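Side-chain contacts in tylactone synthase starter module and modules 1 & 2 (Streptomyces fradiae, PDB 2Z5L), which probably reduces, through its ketoreductase domain, a beta-keto group of the growing tylactone (tylosin precursor) chain and sets the chirality of the resulting alcohol: residues A254-S259 / P336-H341; G266-I271 / A301-E306; R274-L279 / E285-T290. All blocks are in the same frame, centred on the assembly; numbering follows the deposited sequence.

Contact 1 (A254-S259 / P336-H341)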
ATOM      1  N   ALA A 254     -13.284 -18.302  14.729  1.00 53.43           N
ATOM      2  CA  ALA A 254     -12.598 -18.695  13.506  1.00 52.09           C
ATOM      3  C   ALA A 254     -11.089 -18.674  13.710  1.00 51.34           C
ATOM      4  O   ALA A 254     -10.546 -17.739  14.298  1.00 49.83           O
ATOM      5  CB  ALA A 254     -12.988 -17.760  12.363  1.00 53.38           C
ATOM      6  N   SER A 255     -10.417 -19.707  13.216  1.00 49.60           N
ATOM      7  CA  SER A 255      -8.974 -19.799  13.337  1.00 47.69           C
ATOM      8  C   SER A 255      -8.407 -20.679  12.240  1.00 46.61           C
ATOM      9  O   SER A 255      -9.149 -21.272  11.463  1.00 48.18           O
ATOM     10  CB  SER A 255      -8.586 -20.359  14.707  1.00 47.96           C
ATOM     11  OG  SER A 255      -7.181 -20.455  14.835  1.00 46.91           O
ATOM     12  N   TRP A 256      -7.087 -20.764  12.174  1.00 45.18           N
ATOM     13  CA  TRP A 256      -6.452 -21.573  11.150  1.00 44.33           C
ATOM     14  C   TRP A 256      -5.441 -22.502  11.823  1.00 44.54           C
ATOM     15  O   TRP A 256      -4.830 -22.138  12.829  1.00 45.61           O
ATOM     16  CB  TRP A 256      -5.762 -20.649  10.132  1.00 42.54           C
ATOM     17  CG  TRP A 256      -5.328 -21.329   8.882  1.00 40.27           C
ATOM     18  CD1 TRP A 256      -6.116 -21.716   7.842  1.00 41.12           C
ATOM     19  CD2 TRP A 256      -4.000 -21.747   8.559  1.00 39.83           C
ATOM     20  NE1 TRP A 256      -5.361 -22.356   6.887  1.00 38.48           N
ATOM     21  CE2 TRP A 256      -4.058 -22.389   7.303  1.00 39.87           C
ATOM     22  CE3 TRP A 256      -2.764 -21.643   9.213  1.00 40.58           C
ATOM     23  CZ2 TRP A 256      -2.925 -22.928   6.685  1.00 39.30           C
ATOM     24  CZ3 TRP A 256      -1.639 -22.175   8.602  1.00 39.19           C
ATOM     25  CH2 TRP A 256      -1.728 -22.813   7.347  1.00 39.96           C
ATOM     26  N   GLN A 257      -5.284 -23.707  11.284  1.00 45.24           N
ATOM     27  CA  GLN A 257      -4.329 -24.663  11.835  1.00 45.29           C
ATOM     28  C   GLN A 257      -3.316 -25.098  10.785  1.00 43.97           C
ATOM     29  O   GLN A 257      -3.680 -25.626   9.738  1.00 43.90           O
ATOM     30  CB  GLN A 257      -5.047 -25.890  12.393  1.00 46.41           C
ATOM     31  CG  GLN A 257      -5.556 -25.711  13.812  1.00 49.97           C
ATOM     32  CD  GLN A 257      -6.191 -26.983  14.367  1.00 51.96           C
ATOM     33  OE1 GLN A 257      -5.569 -28.052  14.385  1.00 54.66           O
ATOM     34  NE2 GLN A 257      -7.437 -26.872  14.822  1.00 52.60           N
ATOM     35  N   PRO A 258      -2.022 -24.883  11.060  1.00 43.84           N
ATOM     36  CA  PRO A 258      -0.936 -25.245  10.144  1.00 43.09           C
ATOM     37  C   PRO A 258      -0.800 -26.753   9.933  1.00 42.42           C
ATOM     38  O   PRO A 258      -1.096 -27.536  10.834  1.00 42.88           O
ATOM     39  CB  PRO A 258       0.288 -24.655  10.831  1.00 43.35           C
ATOM     40  CG  PRO A 258      -0.043 -24.859  12.280  1.00 44.00           C
ATOM     41  CD  PRO A 258      -1.474 -24.362  12.326  1.00 43.50           C
ATOM     42  N   SER A 259      -0.348 -27.146   8.742  1.00 40.98           N
ATOM     43  CA  SER A 259      -0.143 -28.556   8.385  1.00 40.54           C
ATOM     44  C   SER A 259       0.814 -28.637   7.185  1.00 39.58           C
ATOM     45  O   SER A 259       0.980 -27.659   6.466  1.00 39.78           O
ATOM     46  CB  SER A 259      -1.477 -29.218   8.025  1.00 41.28           C
ATOM     47  OG  SER A 259      -2.071 -28.612   6.892  1.00 44.52           O
ATOM     48  N   PRO A 336       5.288 -26.066  -0.791  1.00 33.60           N
ATOM     49  CA  PRO A 336       4.546 -25.560   0.362  1.00 32.83           C
ATOM     50  C   PRO A 336       3.026 -25.630   0.307  1.00 33.24           C
ATOM     51  O   PRO A 336       2.410 -25.473  -0.751  1.00 32.85           O
ATOM     52  CB  PRO A 336       5.036 -24.124   0.462  1.00 33.98           C
ATOM     53  CG  PRO A 336       5.128 -23.739  -0.989  1.00 35.96           C
ATOM     54  CD  PRO A 336       5.805 -24.954  -1.612  1.00 32.92           C
ATOM     55  N   ASN A 337       2.434 -25.871   1.473  1.00 32.28           N
ATOM     56  CA  ASN A 337       0.986 -25.916   1.610  1.00 32.28           C
ATOM     57  C   ASN A 337       0.529 -24.546   2.086  1.00 32.69           C
ATOM     58  O   ASN A 337      -0.647 -24.183   1.980  1.00 34.31           O
ATOM     59  CB  ASN A 337       0.579 -26.974   2.632  1.00 35.42           C
ATOM     60  CG  ASN A 337       1.016 -28.353   2.224  1.00 37.78           C
ATOM     61  OD1 ASN A 337       1.773 -29.010   2.931  1.00 40.75           O
ATOM     62  ND2 ASN A 337       0.544 -28.802   1.063  1.00 38.60           N
ATOM     63  N   ALA A 338       1.477 -23.794   2.632  1.00 29.50           N
ATOM     64  CA  ALA A 338       1.218 -22.445   3.117  1.00 25.89           C
ATOM     65  C   ALA A 338       2.492 -21.600   3.008  1.00 23.64           C
ATOM     66  O   ALA A 338       3.592 -22.075   3.308  1.00 22.27           O
ATOM     67  CB  ALA A 338       0.736 -22.498   4.564  1.00 26.74           C
ATOM     68  N   VAL A 339       2.328 -20.354   2.566  1.00 23.29           N
ATOM     69  CA  VAL A 339       3.439 -19.409   2.423  1.00 22.69           C
ATOM     70  C   VAL A 339       3.162 -18.168   3.261  1.00 25.74           C
ATOM     71  O   VAL A 339       2.056 -17.633   3.231  1.00 25.85           O
ATOM     72  CB  VAL A 339       3.631 -18.968   0.947  1.00 23.38           C
ATOM     73  CG1 VAL A 339       4.748 -17.938   0.841  1.00 21.43           C
ATOM     74  CG2 VAL A 339       3.960 -20.167   0.086  1.00 20.63           C
ATOM     75  N   PHE A 340       4.157 -17.720   4.024  1.00 25.94           N
ATOM     76  CA  PHE A 340       4.019 -16.515   4.853  1.00 25.18           C
ATOM     77  C   PHE A 340       5.165 -15.564   4.481  1.00 24.57           C
ATOM     78  O   PHE A 340       6.336 -15.857   4.719  1.00 25.74           O
ATOM     79  CB  PHE A 340       4.084 -16.874   6.336  1.00 25.32           C
ATOM     80  CG  PHE A 340       2.870 -17.624   6.836  1.00 27.66           C
ATOM     81  CD1 PHE A 340       1.776 -16.953   7.357  1.00 28.58           C
ATOM     82  CD2 PHE A 340       2.830 -19.007   6.792  1.00 28.48           C
ATOM     83  CE1 PHE A 340       0.663 -17.655   7.845  1.00 28.83           C
ATOM     84  CE2 PHE A 340       1.726 -19.716   7.274  1.00 28.96           C
ATOM     85  CZ  PHE A 340       0.645 -19.040   7.798  1.00 28.88           C
ATOM     86  N   HIS A 341       4.821 -14.426   3.893  1.00 22.67           N
ATOM     87  CA  HIS A 341       5.818 -13.449   3.467  1.00 23.64           C
ATOM     88  C   HIS A 341       5.986 -12.325   4.481  1.00 24.54           C
ATOM     89  O   HIS A 341       5.196 -11.387   4.494  1.00 25.45           O
ATOM     90  CB  HIS A 341       5.404 -12.861   2.115  1.00 22.69           C
ATOM     91  CG  HIS A 341       6.454 -12.009   1.472  1.00 21.82           C
ATOM     92  ND1 HIS A 341       7.753 -12.433   1.300  1.00 25.36           N
ATOM     93  CD2 HIS A 341       6.391 -10.758   0.954  1.00 21.58           C
ATOM     94  CE1 HIS A 341       8.449 -11.477   0.706  1.00 25.61           C
ATOM     95  NE2 HIS A 341       7.647 -10.452   0.487  1.00 27.58           N
TER
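The irregular run 254-259 passes strand 338-341 at a steep angle: the direction from Trp-256 to Ser-259 lies 123° from that of Asn-337 to Phe-340. The CA atoms of Ser-259 and Asn-337 come closest, 7.4 Å apart. Trp-256 carries most of the contact. Its CG stands anti to the backbone N (chi1 -167°), and the indole reaches toward the strand with its six-membered ring in front. Trp-256 CH2 meets Ala-338 CB at 3.7 Å. Beside it, Trp-256 CZ3 lies 4.0 Å from Phe-340 CZ. That approach comes at the edge of the phenyl ring, close to its plane, and the two side chains arrive from opposite directions. Phe-340 also packs on Leu-275 and Leu-279 of helix 270-281. Near the start of the strand, Asn-337 CB and OD1 both lie 3.9 Å from Ser-259 O, and the two oxygens are not bonded. The amide of Asn-337 is satisfied by other partners: OD1 accepts from Thr-261 N, just past 254-259, and ND2 bonds Gly-382 O. Run 254-259, just before strand 261-265, thus meets strand 338-341 at Trp-256 by apolar carbon contacts, which are not directional.

Contact 2 (G266-I271 / A301-E306)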
ATOM      1  N   GLY A 266      11.663 -13.994   5.536  1.00 24.88           N
ATOM      2  CA  GLY A 266      11.997 -13.114   6.634  1.00 23.47           C
ATOM      3  C   GLY A 266      11.820 -13.875   7.935  1.00 24.09           C
ATOM      4  O   GLY A 266      11.376 -13.337   8.947  1.00 22.54           O
ATOM      5  N   GLY A 267      12.169 -15.154   7.912  1.00 24.04           N
ATOM      6  CA  GLY A 267      12.025 -15.980   9.108  1.00 25.26           C
ATOM      7  C   GLY A 267      12.996 -15.684  10.253  1.00 26.23           C
ATOM      8  O   GLY A 267      12.806 -16.183  11.353  1.00 25.75           O
ATOM      9  N   MET A 268      14.048 -14.901  10.017  1.00 25.14           N
ATOM     10  CA  MET A 268      14.968 -14.599  11.102  1.00 26.15           C
ATOM     11  C   MET A 268      14.687 -13.183  11.646  1.00 27.39           C
ATOM     12  O   MET A 268      15.507 -12.609  12.363  1.00 28.40           O
ATOM     13  CB  MET A 268      16.423 -14.749  10.638  1.00 26.58           C
ATOM     14  CG  MET A 268      16.799 -16.211  10.290  1.00 30.80           C
ATOM     15  SD  MET A 268      16.820 -17.279  11.786  1.00 34.19           S
ATOM     16  CE  MET A 268      18.410 -16.899  12.387  1.00 37.48           C
ATOM     17  N   GLY A 269      13.516 -12.642  11.296  1.00 27.87           N
ATOM     18  CA  GLY A 269      13.085 -11.325  11.749  1.00 27.22           C
ATOM     19  C   GLY A 269      12.225 -11.479  12.989  1.00 23.61           C
ATOM     20  O   GLY A 269      11.865 -12.600  13.356  1.00 25.38           O
ATOM     21  N   ALA A 270      11.880 -10.374  13.644  1.00 25.65           N
ATOM     22  CA  ALA A 270      11.078 -10.436  14.876  1.00 24.99           C
ATOM     23  C   ALA A 270       9.754 -11.162  14.681  1.00 24.48           C
ATOM     24  O   ALA A 270       9.349 -11.972  15.509  1.00 23.90           O
ATOM     25  CB  ALA A 270      10.812  -9.004  15.412  1.00 28.21           C
ATOM     26  N   ILE A 271       9.067 -10.838  13.598  1.00 22.44           N
ATOM     27  CA  ILE A 271       7.807 -11.485  13.299  1.00 23.65           C
ATOM     28  C   ILE A 271       8.091 -12.932  12.857  1.00 22.41           C
ATOM     29  O   ILE A 271       7.531 -13.881  13.401  1.00 22.54           O
ATOM     30  CB  ILE A 271       7.067 -10.705  12.196  1.00 23.46           C
ATOM     31  CG1 ILE A 271       6.512  -9.406  12.790  1.00 29.15           C
ATOM     32  CG2 ILE A 271       5.944 -11.556  11.605  1.00 28.87           C
ATOM     33  CD1 ILE A 271       5.925  -8.439  11.780  1.00 30.08           C
ATOM     34  N   ALA A 301      20.959 -21.538  14.192  1.00 25.22           N
ATOM     35  CA  ALA A 301      21.100 -22.918  14.640  1.00 24.33           C
ATOM     36  C   ALA A 301      20.302 -23.178  15.911  1.00 24.90           C
ATOM     37  O   ALA A 301      19.599 -24.191  16.042  1.00 22.72           O
ATOM     38  CB  ALA A 301      22.606 -23.252  14.865  1.00 23.17           C
ATOM     39  N   GLU A 302      20.412 -22.253  16.858  1.00 27.10           N
ATOM     40  CA  GLU A 302      19.703 -22.367  18.126  1.00 26.76           C
ATOM     41  C   GLU A 302      18.193 -22.383  17.915  1.00 23.68           C
ATOM     42  O   GLU A 302      17.489 -23.231  18.464  1.00 27.60           O
ATOM     43  CB  GLU A 302      20.090 -21.221  19.063  1.00 34.59           C
ATOM     44  CG  GLU A 302      21.540 -21.254  19.519  1.00 42.61           C
ATOM     45  CD  GLU A 302      22.502 -20.812  18.435  1.00 48.57           C
ATOM     46  OE1 GLU A 302      22.033 -20.352  17.373  1.00 50.75           O
ATOM     47  OE2 GLU A 302      23.728 -20.921  18.645  1.00 52.83           O
ATOM     48  N   LEU A 303      17.702 -21.441  17.116  1.00 20.65           N
ATOM     49  CA  LEU A 303      16.270 -21.360  16.809  1.00 21.76           C
ATOM     50  C   LEU A 303      15.709 -22.643  16.170  1.00 23.53           C
ATOM     51  O   LEU A 303      14.658 -23.135  16.591  1.00 24.00           O
ATOM     52  CB  LEU A 303      16.014 -20.177  15.872  1.00 21.57           C
ATOM     53  CG  LEU A 303      14.621 -19.523  15.821  1.00 24.40           C
ATOM     54  CD1 LEU A 303      14.325 -19.107  14.393  1.00 23.58           C
ATOM     55  CD2 LEU A 303      13.551 -20.443  16.336  1.00 21.74           C
ATOM     56  N   ALA A 304      16.405 -23.170  15.162  1.00 24.32           N
ATOM     57  CA  ALA A 304      15.958 -24.375  14.453  1.00 25.23           C
ATOM     58  C   ALA A 304      15.859 -25.584  15.376  1.00 27.00           C
ATOM     59  O   ALA A 304      14.922 -26.369  15.272  1.00 28.49           O
ATOM     60  CB  ALA A 304      16.893 -24.675  13.282  1.00 23.85           C
ATOM     61  N   GLU A 305      16.836 -25.738  16.268  1.00 31.03           N
ATOM     62  CA  GLU A 305      16.832 -26.841  17.228  1.00 32.92           C
ATOM     63  C   GLU A 305      15.595 -26.780  18.126  1.00 31.80           C
ATOM     64  O   GLU A 305      14.947 -27.798  18.369  1.00 32.12           O
ATOM     65  CB  GLU A 305      18.082 -26.803  18.113  1.00 36.02           C
ATOM     66  CG  GLU A 305      19.372 -27.290  17.492  1.00 41.26           C
ATOM     67  CD  GLU A 305      20.521 -27.243  18.503  1.00 45.18           C
ATOM     68  OE1 GLU A 305      20.265 -27.563  19.688  1.00 48.49           O
ATOM     69  OE2 GLU A 305      21.670 -26.902  18.122  1.00 46.15           O
ATOM     70  N   GLU A 306      15.258 -25.599  18.632  1.00 31.24           N
ATOM     71  CA  GLU A 306      14.087 -25.497  19.496  1.00 29.25           C
ATOM     72  C   GLU A 306      12.824 -25.755  18.688  1.00 29.23           C
ATOM     73  O   GLU A 306      11.884 -26.328  19.207  1.00 31.90           O
ATOM     74  CB  GLU A 306      14.036 -24.115  20.151  1.00 30.04           C
ATOM     75  CG  GLU A 306      15.328 -23.781  20.874  1.00 32.23           C
ATOM     76  CD  GLU A 306      15.288 -22.461  21.629  1.00 30.98           C
ATOM     77  OE1 GLU A 306      16.370 -22.038  22.087  1.00 27.32           O
ATOM     78  OE2 GLU A 306      14.185 -21.880  21.757  1.00 31.07           O
TER
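Met-268 and Leu-303 meet through one pair of atoms, Met-268 SD and Leu-303 CD1, 4.0 Å apart. The two side chains run past each other in opposite directions. Met-268 does not start out aimed at the helix; its folded chain brings the end closer. The first torsion sets CG beside the backbone N and anti to the carbonyl carbon (chi1 -66°). Two further bends follow, at chi2 (-68°) and chi3. The thioether thus curls round, and the sulfur is the atom that reaches the leucine. Leu-303 points at the turn from its helix. Its CG is anti to the backbone N and beside the carbonyl carbon. Its chi2, -144°, lies away from the staggered positions, and in this rotation CD1 is the methyl that leads. The same methyl lies 4.5 Å from Gly-267 O, a loose contact at the turn's backbone. The pairing is apolar and small, with 81 Å² buried over both sides.

The turn itself is a type I beta turn from Gly-266 to Gly-269, closed by Gly-269 N to Gly-266 O at 3.3 Å. Gly-269 then takes the N-cap position of helix 270-281. Gly-267, Gly-269 and Gly-272 fit the GxGxxG pattern of a Rossmann fold, so the turn is probably part of the nucleotide-binding loop, as in other short-chain dehydrogenases/reductases. Met-268 also touches Arg-292, Ala-297 and, on strand 313-318, His-316. Leu-303 rests on Arg-273 and Arg-277 of helix 270-281, while its neighbour Ala-304 packs on Val-314. Helix 300-308 thus lies against both helix 270-281 and strand 313-318, and Leu-303 reaches from it to the glycine-rich turn that follows strand 261-265.

Contact 3 (R274-L279 / E285-T290)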
ATOM      1  N   ARG A 274       8.770 -15.485  15.680  1.00 27.44           N
ATOM      2  CA  ARG A 274       7.529 -15.647  16.430  1.00 27.39           C
ATOM      3  C   ARG A 274       6.499 -16.486  15.689  1.00 24.64           C
ATOM      4  O   ARG A 274       5.825 -17.334  16.273  1.00 21.61           O
ATOM      5  CB  ARG A 274       6.933 -14.267  16.699  1.00 30.19           C
ATOM      6  CG  ARG A 274       5.480 -14.292  17.113  1.00 36.59           C
ATOM      7  CD  ARG A 274       5.370 -14.563  18.577  1.00 41.31           C
ATOM      8  NE  ARG A 274       6.041 -13.501  19.322  1.00 47.70           N
ATOM      9  CZ  ARG A 274       5.954 -13.352  20.636  1.00 50.29           C
ATOM     10  NH1 ARG A 274       5.219 -14.203  21.345  1.00 51.18           N
ATOM     11  NH2 ARG A 274       6.584 -12.348  21.233  1.00 52.15           N
ATOM     12  N   LEU A 275       6.358 -16.208  14.401  1.00 25.69           N
ATOM     13  CA  LEU A 275       5.407 -16.925  13.559  1.00 24.62           C
ATOM     14  C   LEU A 275       5.829 -18.379  13.539  1.00 22.76           C
ATOM     15  O   LEU A 275       5.017 -19.274  13.743  1.00 23.31           O
ATOM     16  CB  LEU A 275       5.459 -16.351  12.148  1.00 23.79           C
ATOM     17  CG  LEU A 275       4.152 -16.322  11.354  1.00 27.42           C
ATOM     18  CD1 LEU A 275       4.494 -16.134   9.868  1.00 26.94           C
ATOM     19  CD2 LEU A 275       3.347 -17.561  11.556  1.00 26.44           C
ATOM     20  N   ALA A 276       7.116 -18.609  13.307  1.00 24.37           N
ATOM     21  CA  ALA A 276       7.625 -19.969  13.247  1.00 24.49           C
ATOM     22  C   ALA A 276       7.360 -20.767  14.531  1.00 26.23           C
ATOM     23  O   ALA A 276       6.796 -21.854  14.472  1.00 27.18           O
ATOM     24  CB  ALA A 276       9.115 -19.946  12.920  1.00 24.05           C
ATOM     25  N   ARG A 277       7.752 -20.239  15.689  1.00 23.76           N
ATOM     26  CA  ARG A 277       7.513 -20.952  16.935  1.00 25.39           C
ATOM     27  C   ARG A 277       6.044 -21.305  17.134  1.00 26.36           C
ATOM     28  O   ARG A 277       5.716 -22.373  17.646  1.00 27.52           O
ATOM     29  CB  ARG A 277       8.000 -20.127  18.129  1.00 25.65           C
ATOM     30  CG  ARG A 277       9.508 -19.963  18.215  1.00 26.99           C
ATOM     31  CD  ARG A 277       9.901 -19.073  19.406  1.00 25.03           C
ATOM     32  NE  ARG A 277      11.329 -18.827  19.509  1.00 24.13           N
ATOM     33  CZ  ARG A 277      12.205 -19.659  20.071  1.00 26.04           C
ATOM     34  NH1 ARG A 277      11.801 -20.814  20.590  1.00 27.94           N
ATOM     35  NH2 ARG A 277      13.491 -19.331  20.128  1.00 24.14           N
ATOM     36  N   ARG A 278       5.153 -20.403  16.740  1.00 28.36           N
ATOM     37  CA  ARG A 278       3.719 -20.640  16.890  1.00 28.95           C
ATOM     38  C   ARG A 278       3.191 -21.715  15.942  1.00 29.63           C
ATOM     39  O   ARG A 278       2.376 -22.550  16.339  1.00 27.59           O
ATOM     40  CB  ARG A 278       2.955 -19.332  16.673  1.00 30.81           C
ATOM     41  CG  ARG A 278       2.964 -18.421  17.905  1.00 35.49           C
ATOM     42  CD  ARG A 278       2.058 -18.997  19.006  1.00 36.62           C
ATOM     43  NE  ARG A 278       0.644 -19.064  18.619  1.00 37.18           N
ATOM     44  CZ  ARG A 278      -0.204 -18.032  18.613  1.00 40.10           C
ATOM     45  NH1 ARG A 278       0.205 -16.822  18.970  1.00 39.77           N
ATOM     46  NH2 ARG A 278      -1.478 -18.224  18.286  1.00 39.73           N
ATOM     47  N   LEU A 279       3.651 -21.677  14.695  1.00 29.21           N
ATOM     48  CA  LEU A 279       3.232 -22.647  13.695  1.00 31.70           C
ATOM     49  C   LEU A 279       3.749 -24.036  14.039  1.00 31.83           C
ATOM     50  O   LEU A 279       2.985 -25.006  14.099  1.00 34.97           O
ATOM     51  CB  LEU A 279       3.727 -22.208  12.317  1.00 29.11           C
ATOM     52  CG  LEU A 279       3.067 -20.881  11.912  1.00 30.15           C
ATOM     53  CD1 LEU A 279       3.365 -20.548  10.462  1.00 27.39           C
ATOM     54  CD2 LEU A 279       1.546 -21.000  12.152  1.00 28.99           C
ATOM     55  N   GLU A 285       4.274 -29.506  10.035  1.00 38.04           N
ATOM     56  CA  GLU A 285       5.048 -30.716   9.796  1.00 37.68           C
ATOM     57  C   GLU A 285       6.446 -30.348   9.322  1.00 35.86           C
ATOM     58  O   GLU A 285       7.416 -31.061   9.576  1.00 34.96           O
ATOM     59  CB  GLU A 285       4.373 -31.584   8.733  1.00 41.51           C
ATOM     60  CG  GLU A 285       3.020 -32.140   9.137  1.00 47.01           C
ATOM     61  CD  GLU A 285       2.465 -33.100   8.099  1.00 51.96           C
ATOM     62  OE1 GLU A 285       3.214 -34.016   7.685  1.00 53.99           O
ATOM     63  OE2 GLU A 285       1.288 -32.946   7.704  1.00 54.13           O
ATOM     64  N   ARG A 286       6.543 -29.229   8.619  1.00 33.16           N
ATOM     65  CA  ARG A 286       7.824 -28.771   8.129  1.00 32.21           C
ATOM     66  C   ARG A 286       7.817 -27.257   7.958  1.00 31.47           C
ATOM     67  O   ARG A 286       6.861 -26.672   7.443  1.00 31.56           O
ATOM     68  CB  ARG A 286       8.158 -29.427   6.783  1.00 33.07           C
ATOM     69  CG  ARG A 286       9.543 -29.073   6.222  1.00 35.19           C
ATOM     70  CD  ARG A 286       9.737 -29.590   4.791  1.00 38.67           C
ATOM     71  NE  ARG A 286       9.525 -31.034   4.681  1.00 42.02           N
ATOM     72  CZ  ARG A 286       9.272 -31.659   3.535  1.00 44.19           C
ATOM     73  NH1 ARG A 286       9.202 -30.974   2.401  1.00 44.39           N
ATOM     74  NH2 ARG A 286       9.067 -32.965   3.523  1.00 47.88           N
ATOM     75  N   LEU A 287       8.893 -26.630   8.405  1.00 28.32           N
ATOM     76  CA  LEU A 287       9.039 -25.202   8.269  1.00 26.50           C
ATOM     77  C   LEU A 287      10.271 -24.982   7.424  1.00 24.48           C
ATOM     78  O   LEU A 287      11.292 -25.661   7.605  1.00 23.31           O
ATOM     79  CB  LEU A 287       9.234 -24.528   9.634  1.00 27.14           C
ATOM     80  CG  LEU A 287       8.011 -24.407  10.545  1.00 29.45           C
ATOM     81  CD1 LEU A 287       8.370 -23.632  11.836  1.00 30.86           C
ATOM     82  CD2 LEU A 287       6.908 -23.674   9.803  1.00 31.26           C
ATOM     83  N   VAL A 288      10.154 -24.056   6.482  1.00 22.03           N
ATOM     84  CA  VAL A 288      11.249 -23.684   5.601  1.00 22.61           C
ATOM     85  C   VAL A 288      11.395 -22.184   5.793  1.00 23.18           C
ATOM     86  O   VAL A 288      10.501 -21.428   5.431  1.00 25.55           O
ATOM     87  CB  VAL A 288      10.900 -24.005   4.145  1.00 21.61           C
ATOM     88  CG1 VAL A 288      11.923 -23.407   3.219  1.00 17.29           C
ATOM     89  CG2 VAL A 288      10.847 -25.522   3.973  1.00 21.97           C
ATOM     90  N   LEU A 289      12.510 -21.766   6.380  1.00 22.76           N
ATOM     91  CA  LEU A 289      12.750 -20.364   6.661  1.00 24.03           C
ATOM     92  C   LEU A 289      13.808 -19.772   5.754  1.00 25.88           C
ATOM     93  O   LEU A 289      14.865 -20.367   5.544  1.00 28.51           O
ATOM     94  CB  LEU A 289      13.185 -20.209   8.121  1.00 23.58           C
ATOM     95  CG  LEU A 289      12.368 -20.997   9.143  1.00 23.43           C
ATOM     96  CD1 LEU A 289      13.065 -20.907  10.492  1.00 27.65           C
ATOM     97  CD2 LEU A 289      10.950 -20.477   9.227  1.00 25.84           C
ATOM     98  N   THR A 290      13.525 -18.601   5.199  1.00 24.59           N
ATOM     99  CA  THR A 290      14.509 -17.972   4.341  1.00 27.07           C
ATOM    100  C   THR A 290      14.953 -16.704   5.019  1.00 27.62           C
ATOM    101  O   THR A 290      14.177 -16.078   5.739  1.00 26.62           O
ATOM    102  CB  THR A 290      13.934 -17.634   2.966  1.00 26.90           C
ATOM    103  OG1 THR A 290      13.205 -16.409   3.043  1.00 31.24           O
ATOM    104  CG2 THR A 290      12.985 -18.745   2.502  1.00 30.87           C
TER
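Helix 270-281 and strand 286-291 are the last two elements of the beta-alpha-beta unit that starts with strand 261-265, and here Ala-276 and Leu-279 of the helix pack on Leu-287 and Leu-289 of the strand. Ala-276 sits at the middle. Its CB lies 3.9 Å from Leu-287 CD1 and 4.2 Å from Leu-289 CD2, so one small methyl meets a branch from each leucine. Leu-287 CD1 also comes within 3.5 Å of Ala-276 O. One turn further on, Leu-279 CB is 4.3 Å from Leu-287 CD2. The two branches of Leu-287 are therefore shared between successive turns of the helix.

This is the packing of a Rossmann fold, where the helix returns nearly antiparallel to the strand after it. The axes of 274-279 and 286-290 make an angle of 170° and approach to 9.8 Å. Alternation along the strand sends Leu-287 and Leu-289 to this helix, while Val-288 packs on Tyr-334 and Leu-263. All four contact residues are buried. Helix 300-308 adds Leu-307, which touches both Ala-276 and Leu-289. Elsewhere on helix 270-281, Arg-274 and Arg-278 pack on helix 457-470, with salt bridges to Asp-458 and Asp-462 respectively; Arg-278 also pairs with Glu-282.

From the N terminus the chain first passes 254-259, which leads into strand 261-265. Contact 1 closes the widest loop, back at strand 338-341, and both other contacts fall within it. Contact 2 closes the next loop, from the glycine turn to helix 300-308. Contact 3 is innermost, joining helix 270-281 to the strand that follows it. None of the three loops cross. Contacts 1 and 3 also touch where Pro-258 packs on Leu-279. Contacts 2 and 3 share helix 270-281 and are joined by the salt bridge of Glu-306 with Arg-277 and a probable hydrogen bond between Gly-267 N and Thr-290 O. Together they tie helices and parallel strands of the ketoreductase domain to the run before them.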